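Long-range contact in putative uncharacterized protein Ta1305 (Thermoplasma acidophilum, PDB 4RKS), which phosphorylates (R)-mevalonate at its 3-hydroxyl with ATP, a step of the alternative mevalonate pathway to isoprenoids in extreme acidophiles: residues S92-Y100 and D149-V157. Sequence-based numbering, arbitrary orientation.
Sequences SVRRVLDRY and DVENDLRAV
Tyr100 reaches across to Asp153 with its hydroxyl, and OH gives a hydrogen bond to OD2; the modelled separation of 2.4 Å is very short, and its exact length is doubtful. The carboxylate oxygen lies at the ring edge, near the ring plane, while the two flat groups are turned 73° against each other. With CG of Tyr100 anti to its carbonyl carbon (chi1 -68°), the phenol extends from the end of helix 92-99 toward helix 149-154. Its OH also rests on the backbone of Val150, 3.4 Å from CA, and CG2 of that valine lies 4.1 Å from Tyr100 CZ. Arg99 NE lies 4.0 Å from Asp153 OD2, which sits well out of the guanidinium plane, with no N-H aimed at it; the two charges are merely near each other, which might help to stabilise the carboxylate.

One turn back, Val96 fills the middle of the interface. Its CG2, anti to the carbonyl carbon, packs 3.5 Å from the backbone O of Asp153 and 3.8 Å from CG2 of Val157, the two valines crossing at about a right angle, while CG1 turns to Leu154 CD2. At the far end Ser92 OG makes a weak hydrogen bond of 3.4 Å to Ala156 O.

The N-to-C directions of helices 92-99 and 149-154 lie 150° apart, a roughly antiparallel pairing. Ile134 and Ile138 of helix 128-141 touch Val96, and Ile138 also meets Tyr100, so the apolar seam continues into a third helix. Val93 borders Tyr115 and Val157 borders Ser126, both residues of the ATP site. The arrangement is thus antiparallel helix packing in the N-terminal domain of a GHMP kinase, a polar tyrosine-aspartate pair at one end and valines beside the nucleotide site at the other.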
# COMPACT_ATOMS: atom_id res chain seq x y z
N SER A 92 2.77 1.21 -18.75
CA SER A 92 2.53 0.65 -17.43
C SER A 92 1.04 0.30 -17.23
O SER A 92 0.69 -0.86 -16.99
CB SER A 92 3.00 1.64 -16.36
OG SER A 92 2.49 1.31 -15.08
N VAL A 93 0.16 1.29 -17.36
CA VAL A 93 -1.27 1.05 -17.25
C VAL A 93 -1.82 0.40 -18.52
O VAL A 93 -2.66 -0.50 -18.47
CB VAL A 93 -2.05 2.35 -16.95
CG1 VAL A 93 -3.56 2.15 -17.10
CG2 VAL A 93 -1.70 2.86 -15.54
N ARG A 94 -1.32 0.84 -19.68
CA ARG A 94 -1.81 0.33 -20.95
C ARG A 94 -1.52 -1.17 -21.13
O ARG A 94 -2.29 -1.86 -21.80
CB ARG A 94 -1.22 1.14 -22.11
CG ARG A 94 -1.87 2.52 -22.24
CD ARG A 94 -1.55 3.21 -23.55
NE ARG A 94 -0.13 3.46 -23.71
CZ ARG A 94 0.41 4.08 -24.76
NH1 ARG A 94 -0.37 4.53 -25.74
NH2 ARG A 94 1.73 4.26 -24.82
N ARG A 95 -0.45 -1.68 -20.53
CA ARG A 95 -0.17 -3.12 -20.51
C ARG A 95 -1.32 -3.92 -19.91
O ARG A 95 -1.74 -4.94 -20.48
CB ARG A 95 1.09 -3.44 -19.71
CG ARG A 95 2.28 -3.78 -20.57
CD ARG A 95 3.49 -4.14 -19.72
NE ARG A 95 4.73 -3.97 -20.46
CZ ARG A 95 5.38 -2.81 -20.56
NH1 ARG A 95 6.51 -2.74 -21.25
NH2 ARG A 95 4.89 -1.73 -19.97
N VAL A 96 -1.80 -3.47 -18.75
CA VAL A 96 -2.92 -4.12 -18.05
C VAL A 96 -4.18 -4.05 -18.88
O VAL A 96 -4.91 -5.04 -19.03
CB VAL A 96 -3.19 -3.47 -16.68
CG1 VAL A 96 -4.43 -4.07 -16.05
CG2 VAL A 96 -1.98 -3.60 -15.77
N LEU A 97 -4.47 -2.87 -19.42
CA LEU A 97 -5.67 -2.72 -20.21
C LEU A 97 -5.64 -3.65 -21.43
O LEU A 97 -6.65 -4.25 -21.76
CB LEU A 97 -5.85 -1.26 -20.62
CG LEU A 97 -5.97 -0.31 -19.41
CD1 LEU A 97 -6.33 1.08 -19.88
CD2 LEU A 97 -6.98 -0.82 -18.39
N ASP A 98 -4.48 -3.78 -22.09
CA ASP A 98 -4.38 -4.65 -23.27
C ASP A 98 -4.58 -6.13 -22.91
O ASP A 98 -5.24 -6.86 -23.65
CB ASP A 98 -3.03 -4.49 -23.98
CG ASP A 98 -2.88 -3.13 -24.65
OD1 ASP A 98 -3.92 -2.50 -24.97
OD2 ASP A 98 -1.73 -2.69 -24.85
N ARG A 99 -4.00 -6.55 -21.79
CA ARG A 99 -4.11 -7.95 -21.34
C ARG A 99 -5.57 -8.39 -21.15
O ARG A 99 -5.90 -9.56 -21.39
CB ARG A 99 -3.32 -8.14 -20.04
CG ARG A 99 -3.60 -9.43 -19.28
CD ARG A 99 -3.22 -10.70 -20.06
NE ARG A 99 -3.33 -11.90 -19.23
CZ ARG A 99 -4.42 -12.66 -19.12
NH1 ARG A 99 -4.40 -13.73 -18.34
NH2 ARG A 99 -5.52 -12.37 -19.79
N TYR A 100 -6.44 -7.48 -20.74
CA TYR A 100 -7.84 -7.83 -20.50
C TYR A 100 -8.76 -7.26 -21.58
O TYR A 100 -9.91 -6.91 -21.31
CB TYR A 100 -8.27 -7.36 -19.09
CG TYR A 100 -7.55 -8.18 -18.04
CD1 TYR A 100 -8.07 -9.40 -17.62
CD2 TYR A 100 -6.31 -7.78 -17.53
CE1 TYR A 100 -7.41 -10.17 -16.69
CE2 TYR A 100 -5.64 -8.55 -16.60
CZ TYR A 100 -6.20 -9.75 -16.18
OH TYR A 100 -5.55 -10.53 -15.26
N ASP A 149 -4.80 -14.01 -9.85
CA ASP A 149 -4.24 -13.90 -11.21
C ASP A 149 -4.21 -12.45 -11.68
O ASP A 149 -3.21 -12.01 -12.24
CB ASP A 149 -5.06 -14.72 -12.22
CG ASP A 149 -4.76 -16.21 -12.16
OD1 ASP A 149 -3.66 -16.59 -11.71
OD2 ASP A 149 -5.62 -17.01 -12.59
N VAL A 150 -5.32 -11.73 -11.50
CA VAL A 150 -5.38 -10.32 -11.91
C VAL A 150 -4.28 -9.53 -11.18
O VAL A 150 -3.58 -8.69 -11.78
CB VAL A 150 -6.77 -9.67 -11.62
CG1 VAL A 150 -6.74 -8.15 -11.83
CG2 VAL A 150 -7.83 -10.29 -12.48
N GLU A 151 -4.09 -9.84 -9.90
CA GLU A 151 -3.05 -9.20 -9.09
C GLU A 151 -1.67 -9.27 -9.74
O GLU A 151 -0.92 -8.30 -9.68
CB GLU A 151 -2.97 -9.84 -7.71
CG GLU A 151 -1.97 -9.11 -6.80
CD GLU A 151 -1.80 -9.80 -5.45
OE1 GLU A 151 -2.78 -10.37 -4.94
OE2 GLU A 151 -0.67 -9.78 -4.91
N ASN A 152 -1.32 -10.41 -10.33
CA ASN A 152 -0.01 -10.57 -10.98
C ASN A 152 0.20 -9.49 -12.04
O ASN A 152 1.29 -8.91 -12.13
CB ASN A 152 0.12 -11.96 -11.61
CG ASN A 152 0.31 -13.06 -10.57
OD1 ASN A 152 0.96 -12.86 -9.55
ND2 ASN A 152 -0.26 -14.23 -10.84
N ASP A 153 -0.85 -9.21 -12.82
CA ASP A 153 -0.81 -8.16 -13.84
C ASP A 153 -0.79 -6.74 -13.24
O ASP A 153 -0.19 -5.84 -13.83
CB ASP A 153 -2.02 -8.29 -14.78
CG ASP A 153 -2.05 -9.64 -15.51
OD1 ASP A 153 -1.00 -10.07 -16.03
OD2 ASP A 153 -3.13 -10.28 -15.54
N LEU A 154 -1.41 -6.56 -12.08
CA LEU A 154 -1.49 -5.23 -11.49
C LEU A 154 -0.16 -4.73 -10.93
O LEU A 154 0.01 -3.54 -10.71
CB LEU A 154 -2.53 -5.19 -10.36
CG LEU A 154 -3.97 -5.53 -10.70
CD1 LEU A 154 -4.82 -5.45 -9.43
CD2 LEU A 154 -4.53 -4.65 -11.82
N ARG A 155 0.78 -5.64 -10.68
CA ARG A 155 2.03 -5.23 -10.02
C ARG A 155 2.89 -4.35 -10.91
O ARG A 155 3.73 -3.59 -10.41
CB ARG A 155 2.81 -6.46 -9.54
CG ARG A 155 2.17 -7.11 -8.33
CD ARG A 155 3.07 -8.13 -7.61
NE ARG A 155 2.24 -9.01 -6.79
CZ ARG A 155 1.83 -10.20 -7.21
NH1 ARG A 155 2.22 -10.64 -8.40
NH2 ARG A 155 1.06 -10.95 -6.44
N ALA A 156 2.67 -4.42 -12.22
CA ALA A 156 3.37 -3.58 -13.17
C ALA A 156 3.01 -2.13 -12.93
O ALA A 156 3.79 -1.22 -13.22
CB ALA A 156 3.05 -3.99 -14.61
N VAL A 157 1.81 -1.91 -12.41
CA VAL A 157 1.36 -0.59 -12.07
C VAL A 157 1.91 -0.20 -10.68
O VAL A 157 2.40 0.90 -10.50
CB VAL A 157 -0.17 -0.52 -12.09
CG1 VAL A 157 -0.66 0.86 -11.67
CG2 VAL A 157 -0.66 -0.86 -13.50